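Local coordinates for conserved hypothetical protein (Methanosarcina mazei, PDB 2NR4) that binds flavin mononucleotide but is otherwise of unknown function, belonging to a conserved family of uncharacterised proteins, at residues 68-73 with 122-127; 83-88 with 204-209. All blocks are in the same frame, centred on the assembly; numbering follows the deposited sequence.

Contact 1 (68-73 with 122-127)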
ATOM      1  N   GLU A  68     -12.131  12.573  21.648  1.00 28.59           N
ATOM      2  CA  GLU A  68     -12.575  12.626  23.036  1.00 30.28           C
ATOM      3  C   GLU A  68     -11.590  11.893  23.943  1.00 28.06           C
ATOM      4  O   GLU A  68     -11.253  12.394  24.999  1.00 27.74           O
ATOM      5  CB  GLU A  68     -14.004  12.053  23.163  1.00 31.32           C
ATOM      6  CG  GLU A  68     -14.733  12.470  24.453  1.00 36.24           C
ATOM      7  CD  GLU A  68     -16.103  11.805  24.606  1.00 36.66           C
ATOM      8  OE1 GLU A  68     -16.604  11.198  23.623  1.00 43.28           O
ATOM      9  OE2 GLU A  68     -16.658  11.877  25.730  1.00 46.12           O
ATOM     10  N   ASN A  69     -11.074  10.748  23.496  1.00 25.79           N
ATOM     11  CA  ASN A  69     -10.157   9.962  24.312  1.00 26.37           C
ATOM     12  C   ASN A  69      -8.781  10.636  24.445  1.00 25.72           C
ATOM     13  O   ASN A  69      -8.160  10.590  25.510  1.00 26.19           O
ATOM     14  CB  ASN A  69     -10.000   8.538  23.777  1.00 25.40           C
ATOM     15  CG  ASN A  69     -11.247   7.683  23.943  1.00 26.51           C
ATOM     16  OD1 ASN A  69     -12.103   7.968  24.780  1.00 30.62           O
ATOM     17  ND2 ASN A  69     -11.346   6.614  23.158  1.00 23.80           N
ATOM     18  N   VAL A  70      -8.321  11.263  23.364  1.00 24.95           N
ATOM     19  CA  VAL A  70      -7.059  11.991  23.417  1.00 25.22           C
ATOM     20  C   VAL A  70      -7.124  13.198  24.357  1.00 26.49           C
ATOM     21  O   VAL A  70      -6.242  13.411  25.198  1.00 26.46           O
ATOM     22  CB  VAL A  70      -6.604  12.378  22.023  1.00 25.14           C
ATOM     23  CG1 VAL A  70      -5.457  13.387  22.100  1.00 24.53           C
ATOM     24  CG2 VAL A  70      -6.159  11.081  21.267  1.00 22.16           C
ATOM     25  N   LEU A  71      -8.188  13.954  24.228  1.00 27.93           N
ATOM     26  CA  LEU A  71      -8.470  15.047  25.133  1.00 31.84           C
ATOM     27  C   LEU A  71      -8.416  14.624  26.609  1.00 32.67           C
ATOM     28  O   LEU A  71      -7.706  15.249  27.383  1.00 34.44           O
ATOM     29  CB  LEU A  71      -9.838  15.637  24.792  1.00 31.64           C
ATOM     30  CG  LEU A  71      -9.902  16.965  24.056  1.00 36.43           C
ATOM     31  CD1 LEU A  71      -9.097  16.988  22.773  1.00 40.97           C
ATOM     32  CD2 LEU A  71     -11.366  17.263  23.767  1.00 39.03           C
ATOM     33  N   LYS A  72      -9.126  13.561  26.985  1.00 34.04           N
ATOM     34  CA  LYS A  72      -9.136  13.092  28.366  1.00 34.17           C
ATOM     35  C   LYS A  72      -7.865  12.384  28.821  1.00 33.87           C
ATOM     36  O   LYS A  72      -7.375  12.645  29.922  1.00 34.86           O
ATOM     37  CB  LYS A  72     -10.286  12.135  28.620  1.00 34.50           C
ATOM     38  CG  LYS A  72     -10.332  11.680  30.096  1.00 38.32           C
ATOM     39  CD  LYS A  72     -11.133  10.409  30.281  1.00 43.50           C
ATOM     40  CE  LYS A  72     -11.775  10.399  31.655  1.00 45.77           C
ATOM     41  NZ  LYS A  72     -12.835   9.359  31.709  1.00 48.28           N
ATOM     42  N   GLU A  73      -7.368  11.464  27.994  1.00 31.07           N
ATOM     43  CA  GLU A  73      -6.330  10.532  28.404  1.00 29.69           C
ATOM     44  C   GLU A  73      -4.942  10.866  27.911  1.00 28.33           C
ATOM     45  O   GLU A  73      -3.956  10.378  28.468  1.00 28.08           O
ATOM     46  CB  GLU A  73      -6.714   9.115  27.983  1.00 29.86           C
ATOM     47  CG  GLU A  73      -7.988   8.655  28.700  1.00 32.73           C
ATOM     48  CD  GLU A  73      -8.487   7.311  28.242  1.00 34.82           C
ATOM     49  OE1 GLU A  73      -7.826   6.654  27.398  1.00 34.28           O
ATOM     50  OE2 GLU A  73      -9.564   6.903  28.736  1.00 36.32           O
ATOM     51  N   PHE A 122       1.757   5.936  22.138  1.00 21.70           N
ATOM     52  CA  PHE A 122       2.279   7.313  22.251  1.00 23.51           C
ATOM     53  C   PHE A 122       1.570   8.110  23.340  1.00 23.65           C
ATOM     54  O   PHE A 122       0.342   8.035  23.455  1.00 24.73           O
ATOM     55  CB  PHE A 122       2.018   8.095  20.972  1.00 22.84           C
ATOM     56  CG  PHE A 122       2.708   7.554  19.737  1.00 22.11           C
ATOM     57  CD1 PHE A 122       4.034   7.918  19.441  1.00 23.61           C
ATOM     58  CD2 PHE A 122       1.990   6.786  18.816  1.00 22.33           C
ATOM     59  CE1 PHE A 122       4.642   7.484  18.236  1.00 22.68           C
ATOM     60  CE2 PHE A 122       2.591   6.326  17.653  1.00 21.50           C
ATOM     61  CZ  PHE A 122       3.932   6.692  17.365  1.00 23.63           C
ATOM     62  N   GLU A 123       2.334   8.932  24.059  1.00 24.09           N
ATOM     63  CA  GLU A 123       1.790  10.056  24.811  1.00 25.87           C
ATOM     64  C   GLU A 123       1.555  11.201  23.812  1.00 24.76           C
ATOM     65  O   GLU A 123       2.429  11.541  23.029  1.00 25.64           O
ATOM     66  CB  GLU A 123       2.776  10.535  25.908  1.00 25.25           C
ATOM     67  CG  GLU A 123       2.271  11.829  26.581  1.00 26.74           C
ATOM     68  CD  GLU A 123       3.070  12.205  27.830  1.00 30.22           C
ATOM     69  OE1 GLU A 123       4.037  11.466  28.152  1.00 32.89           O
ATOM     70  OE2 GLU A 123       2.705  13.235  28.461  1.00 34.98           O
ATOM     71  N   CYS A 124       0.352  11.753  23.824  1.00 24.02           N
ATOM     72  CA  CYS A 124      -0.019  12.924  23.040  1.00 25.14           C
ATOM     73  C   CYS A 124       0.312  14.184  23.815  1.00 25.84           C
ATOM     74  O   CYS A 124      -0.107  14.351  24.993  1.00 26.25           O
ATOM     75  CB  CYS A 124      -1.519  12.921  22.790  1.00 25.47           C
ATOM     76  SG  CYS A 124      -2.096  11.447  21.916  1.00 26.88           S
ATOM     77  N   ILE A 125       1.018  15.087  23.155  1.00 24.37           N
ATOM     78  CA  ILE A 125       1.502  16.299  23.817  1.00 25.51           C
ATOM     79  C   ILE A 125       1.205  17.521  22.989  1.00 26.00           C
ATOM     80  O   ILE A 125       0.850  17.407  21.776  1.00 25.03           O
ATOM     81  CB  ILE A 125       3.010  16.223  24.069  1.00 25.10           C
ATOM     82  CG1 ILE A 125       3.807  16.247  22.737  1.00 26.41           C
ATOM     83  CG2 ILE A 125       3.359  14.963  24.837  1.00 25.16           C
ATOM     84  CD1 ILE A 125       5.344  16.326  22.878  1.00 25.93           C
ATOM     85  N   ASN A 126       1.347  18.705  23.599  1.00 25.47           N
ATOM     86  CA  ASN A 126       1.112  19.971  22.892  1.00 26.68           C
ATOM     87  C   ASN A 126      -0.235  20.018  22.150  1.00 27.45           C
ATOM     88  O   ASN A 126      -0.332  20.528  21.024  1.00 27.02           O
ATOM     89  CB  ASN A 126       2.249  20.265  21.912  1.00 27.56           C
ATOM     90  CG  ASN A 126       3.593  20.316  22.579  1.00 28.84           C
ATOM     91  OD1 ASN A 126       3.683  20.719  23.739  1.00 29.23           O
ATOM     92  ND2 ASN A 126       4.650  19.911  21.864  1.00 26.07           N
ATOM     93  N   LEU A 127      -1.274  19.496  22.782  1.00 27.87           N
ATOM     94  CA  LEU A 127      -2.612  19.577  22.187  1.00 29.20           C
ATOM     95  C   LEU A 127      -2.944  21.016  21.858  1.00 30.74           C
ATOM     96  O   LEU A 127      -2.822  21.889  22.714  1.00 30.22           O
ATOM     97  CB  LEU A 127      -3.635  18.979  23.156  1.00 29.20           C
ATOM     98  CG  LEU A 127      -3.704  17.448  23.186  1.00 28.59           C
ATOM     99  CD1 LEU A 127      -2.388  16.771  23.594  1.00 29.00           C
ATOM    100  CD2 LEU A 127      -4.850  16.997  24.139  1.00 29.78           C
TER

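Contact 2 (83-88 with 204-209)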
ATOM      1  N   ASP A  83      -5.123  -5.443   6.515  1.00 25.26           N
ATOM      2  CA  ASP A  83      -6.422  -6.029   6.251  1.00 24.80           C
ATOM      3  C   ASP A  83      -7.489  -4.960   5.960  1.00 23.33           C
ATOM      4  O   ASP A  83      -7.810  -4.158   6.836  1.00 24.06           O
ATOM      5  CB  ASP A  83      -6.808  -6.865   7.472  1.00 25.06           C
ATOM      6  CG  ASP A  83      -8.149  -7.531   7.328  1.00 29.12           C
ATOM      7  OD1 ASP A  83      -8.703  -7.672   6.178  1.00 32.05           O
ATOM      8  OD2 ASP A  83      -8.637  -7.934   8.409  1.00 30.30           O
ATOM      9  N   PRO A  84      -8.043  -4.939   4.730  1.00 23.38           N
ATOM     10  CA  PRO A  84      -8.969  -3.857   4.396  1.00 23.88           C
ATOM     11  C   PRO A  84     -10.290  -4.004   5.175  1.00 23.96           C
ATOM     12  O   PRO A  84     -10.964  -3.018   5.405  1.00 24.21           O
ATOM     13  CB  PRO A  84      -9.187  -4.054   2.892  1.00 24.44           C
ATOM     14  CG  PRO A  84      -9.002  -5.555   2.721  1.00 24.62           C
ATOM     15  CD  PRO A  84      -7.849  -5.862   3.596  1.00 23.28           C
ATOM     16  N   ILE A  85     -10.651  -5.236   5.533  1.00 25.00           N
ATOM     17  CA  ILE A  85     -11.843  -5.482   6.386  1.00 27.09           C
ATOM     18  C   ILE A  85     -11.773  -4.729   7.721  1.00 26.62           C
ATOM     19  O   ILE A  85     -12.702  -4.023   8.108  1.00 26.43           O
ATOM     20  CB  ILE A  85     -12.135  -6.989   6.582  1.00 26.19           C
ATOM     21  CG1 ILE A  85     -12.569  -7.627   5.239  1.00 26.79           C
ATOM     22  CG2 ILE A  85     -13.281  -7.155   7.626  1.00 28.82           C
ATOM     23  CD1 ILE A  85     -12.597  -9.172   5.255  1.00 29.61           C
ATOM     24  N   LEU A  86     -10.644  -4.852   8.413  1.00 29.16           N
ATOM     25  CA  LEU A  86     -10.444  -4.129   9.687  1.00 28.65           C
ATOM     26  C   LEU A  86     -10.457  -2.615   9.526  1.00 29.06           C
ATOM     27  O   LEU A  86     -11.050  -1.879  10.343  1.00 27.58           O
ATOM     28  CB  LEU A  86      -9.181  -4.643  10.367  1.00 29.21           C
ATOM     29  CG  LEU A  86      -8.946  -4.658  11.872  1.00 32.00           C
ATOM     30  CD1 LEU A  86     -10.205  -5.127  12.670  1.00 32.20           C
ATOM     31  CD2 LEU A  86      -7.779  -5.581  12.116  1.00 30.85           C
ATOM     32  N   PHE A  87      -9.854  -2.100   8.452  1.00 28.18           N
ATOM     33  CA  PHE A  87     -10.017  -0.693   8.162  1.00 27.23           C
ATOM     34  C   PHE A  87     -11.446  -0.204   8.063  1.00 26.99           C
ATOM     35  O   PHE A  87     -11.800   0.865   8.559  1.00 26.13           O
ATOM     36  CB  PHE A  87      -9.302  -0.308   6.834  1.00 28.88           C
ATOM     37  CG  PHE A  87      -8.018   0.384   7.035  1.00 26.24           C
ATOM     38  CD1 PHE A  87      -7.986   1.758   7.215  1.00 31.60           C
ATOM     39  CD2 PHE A  87      -6.832  -0.331   7.056  1.00 32.35           C
ATOM     40  CE1 PHE A  87      -6.800   2.398   7.406  1.00 30.56           C
ATOM     41  CE2 PHE A  87      -5.652   0.319   7.252  1.00 29.91           C
ATOM     42  CZ  PHE A  87      -5.654   1.688   7.441  1.00 28.15           C
ATOM     43  N   VAL A  88     -12.269  -0.947   7.330  1.00 26.17           N
ATOM     44  CA  VAL A  88     -13.608  -0.495   7.076  1.00 25.53           C
ATOM     45  C   VAL A  88     -14.414  -0.695   8.358  1.00 25.17           C
ATOM     46  O   VAL A  88     -15.159   0.176   8.739  1.00 25.93           O
ATOM     47  CB  VAL A  88     -14.241  -1.234   5.883  1.00 25.37           C
ATOM     48  CG1 VAL A  88     -15.719  -0.901   5.749  1.00 26.37           C
ATOM     49  CG2 VAL A  88     -13.508  -0.855   4.559  1.00 24.60           C
ATOM     50  N   MET A 204     -15.464  -3.700   0.494  1.00 27.72           N
ATOM     51  CA  MET A 204     -16.355  -2.844  -0.274  1.00 29.42           C
ATOM     52  C   MET A 204     -17.805  -3.096   0.076  1.00 30.49           C
ATOM     53  O   MET A 204     -18.574  -2.152   0.215  1.00 31.57           O
ATOM     54  CB  MET A 204     -16.147  -3.039  -1.778  1.00 30.02           C
ATOM     55  CG  MET A 204     -14.934  -2.324  -2.337  1.00 30.31           C
ATOM     56  SD  MET A 204     -14.790  -0.548  -1.960  1.00 28.28           S
ATOM     57  CE  MET A 204     -16.228   0.117  -2.578  1.00 23.65           C
ATOM     58  N   LYS A 205     -18.185  -4.357   0.235  1.00 31.40           N
ATOM     59  CA  LYS A 205     -19.554  -4.700   0.636  1.00 33.45           C
ATOM     60  C   LYS A 205     -19.902  -4.050   1.979  1.00 32.64           C
ATOM     61  O   LYS A 205     -21.012  -3.527   2.164  1.00 32.46           O
ATOM     62  CB  LYS A 205     -19.714  -6.217   0.723  1.00 33.52           C
ATOM     63  CG  LYS A 205     -20.983  -6.784   0.025  1.00 38.92           C
ATOM     64  CD  LYS A 205     -20.966  -8.329  -0.002  1.00 37.59           C
ATOM     65  CE  LYS A 205     -21.481  -8.906  -1.341  1.00 45.09           C
ATOM     66  NZ  LYS A 205     -22.873  -9.502  -1.341  1.00 44.99           N
ATOM     67  N   LEU A 206     -18.946  -4.044   2.910  1.00 31.28           N
ATOM     68  CA  LEU A 206     -19.164  -3.382   4.188  1.00 31.38           C
ATOM     69  C   LEU A 206     -19.369  -1.879   4.079  1.00 31.34           C
ATOM     70  O   LEU A 206     -20.149  -1.296   4.862  1.00 31.37           O
ATOM     71  CB  LEU A 206     -18.063  -3.722   5.196  1.00 31.16           C
ATOM     72  CG  LEU A 206     -17.937  -5.182   5.662  1.00 31.72           C
ATOM     73  CD1 LEU A 206     -16.835  -5.235   6.708  1.00 30.17           C
ATOM     74  CD2 LEU A 206     -19.247  -5.739   6.266  1.00 33.44           C
ATOM     75  N   ILE A 207     -18.659  -1.232   3.151  1.00 30.77           N
ATOM     76  CA  ILE A 207     -18.849   0.210   2.903  1.00 31.04           C
ATOM     77  C   ILE A 207     -20.278   0.520   2.431  1.00 33.83           C
ATOM     78  O   ILE A 207     -20.914   1.475   2.924  1.00 33.03           O
ATOM     79  CB  ILE A 207     -17.789   0.813   1.909  1.00 31.27           C
ATOM     80  CG1 ILE A 207     -16.409   0.851   2.580  1.00 29.70           C
ATOM     81  CG2 ILE A 207     -18.152   2.232   1.547  1.00 30.65           C
ATOM     82  CD1 ILE A 207     -15.192   1.037   1.645  1.00 29.65           C
ATOM     83  N   TYR A 208     -20.745  -0.290   1.480  1.00 35.58           N
ATOM     84  CA  TYR A 208     -22.096  -0.206   0.923  1.00 38.83           C
ATOM     85  C   TYR A 208     -23.171  -0.388   2.000  1.00 40.20           C
ATOM     86  O   TYR A 208     -24.047   0.482   2.150  1.00 40.28           O
ATOM     87  CB  TYR A 208     -22.244  -1.217  -0.215  1.00 39.83           C
ATOM     88  CG  TYR A 208     -21.724  -0.704  -1.529  1.00 41.84           C
ATOM     89  CD1 TYR A 208     -20.389  -0.357  -1.696  1.00 43.75           C
ATOM     90  CD2 TYR A 208     -22.567  -0.577  -2.621  1.00 46.62           C
ATOM     91  CE1 TYR A 208     -19.911   0.109  -2.904  1.00 44.37           C
ATOM     92  CE2 TYR A 208     -22.091  -0.106  -3.849  1.00 46.95           C
ATOM     93  CZ  TYR A 208     -20.761   0.242  -3.979  1.00 44.53           C
ATOM     94  OH  TYR A 208     -20.288   0.722  -5.194  1.00 44.72           O
ATOM     95  N   GLU A 209     -23.083  -1.495   2.752  1.00 41.18           N
ATOM     96  CA  GLU A 209     -23.944  -1.735   3.923  1.00 42.61           C
ATOM     97  C   GLU A 209     -23.941  -0.564   4.914  1.00 42.82           C
ATOM     98  O   GLU A 209     -24.995  -0.188   5.422  1.00 42.92           O
ATOM     99  CB  GLU A 209     -23.556  -3.018   4.654  1.00 42.41           C
ATOM    100  CG  GLU A 209     -23.736  -4.296   3.865  1.00 43.19           C
ATOM    101  CD  GLU A 209     -23.148  -5.524   4.575  1.00 44.16           C
ATOM    102  OE1 GLU A 209     -22.870  -5.467   5.802  1.00 46.71           O
ATOM    103  OE2 GLU A 209     -22.952  -6.552   3.888  1.00 48.50           O
TER

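Contact 1 (68-73 with 122-127)
Apolar helix-on-strand packing joins Val-70 and Leu-71, on helix 65-73, to Cys-124 and Leu-127, on strand 118-130 of the antiparallel barrel. The backbones come nearest at Val-70 and Cys-124, with their CA atoms 7.1 Å apart. Val-70 has CG1 anti to the backbone N (chi1 168°) and CG2 beside that N, which presents both methyls to the sulfur: CG1 comes to 3.9 Å from Cys-124 SG and CG2 to 4.1 Å, and CG1 also rests on Cys-124 CB at 4.0 Å. Leu-127 follows a corner in the chain at Asn-126, and its side chain reaches back to the helix. Its CD2 is the touching branch, 4.0 Å from Val-70 O and 4.2 Å from Val-70 CG1. Leu-127 CD2 meets Leu-71 first at the backbone, 4.2 Å from Leu-71 CA, and its side chain only marginally. Leu-76 of the neighbouring strand 75-79 touches both Val-70 and Cys-124, which places their pairing in a buried layer between helix and barrel. Val-70 lies one helical turn after the FMN-binding Thr-66, their side chains about 4 Å apart. With 156 Å² buried and only van der Waals contacts between the segments, the match depends on shape, and Cys-124 acts here as an apolar group.

Contact 2 (83-88 with 204-209)
In Val-88, CG1 stands anti to the backbone N (chi1 172°) while CG2 lies beside it; the CB of Val-88 points toward helix 198-210, and this torsion lays both methyls against it. Ile-207 has its CG1 beside the backbone N (chi1 -70°), and this brings the end of its side chain nearer to Val-88 although its CB does not point there. The two side chains meet at about a right angle. Both valine methyls rest on Ile-207 CG1, Val-88 CG1 at 3.7 Å and CG2 at 3.9 Å, and Val-88 CG2 reaches on to Ile-207 CD1, also at 3.9 Å. Val-88 CG1 also touches Leu-206 CB at 3.7 Å, which sets it against two successive residues of the partner helix. One turn earlier, Ile-85 CG2 approaches Leu-206 CD1 at 4.1 Å, a looser contact. With an alanine here instead of Val-88 both methyls are gone, which would probably open a gap beside Leu-206 CB and leave the end of Ile-207 freer to turn. Helix 84-92 starts at the N-cap Asp-83, where Ile-85 N bonds to Asp-83 OD1 at 3.2 Å, reaching it from above the carboxylate plane. Thr-167 of helix 158-176 touches both Val-88 and Ile-207, adding a third helix to the cluster. With segment axes 9.5 Å apart and only 17° from parallel, this is near-parallel helix packing that sets helix 84-92 of the N-terminal FMN-binding barrel region against the C-terminal helical bundle, the Val-88 side chain about 8 Å from the FMN.

Overall arrangement
Contacts 1 and 2 lie on opposite sides of the chain's centre, with their own centres 28 Å apart, and share no secondary-structure element. Each is partly buried, with two buried and two partly exposed residues doing the touching, and each is wholly apolar between its segments. They differ in what they join: contact 1 sets a helix against a barrel strand within the N-terminal region, and contact 2 sets a helix of that region against the C-terminal helices. A sulfur takes part in contact 1, whereas contact 2 meets through aliphatic carbons alone. Each has a valine near the cofactor: the side chain of Val-70 lies about 9 Å and that of Val-88 about 8 Å from the bound FMN.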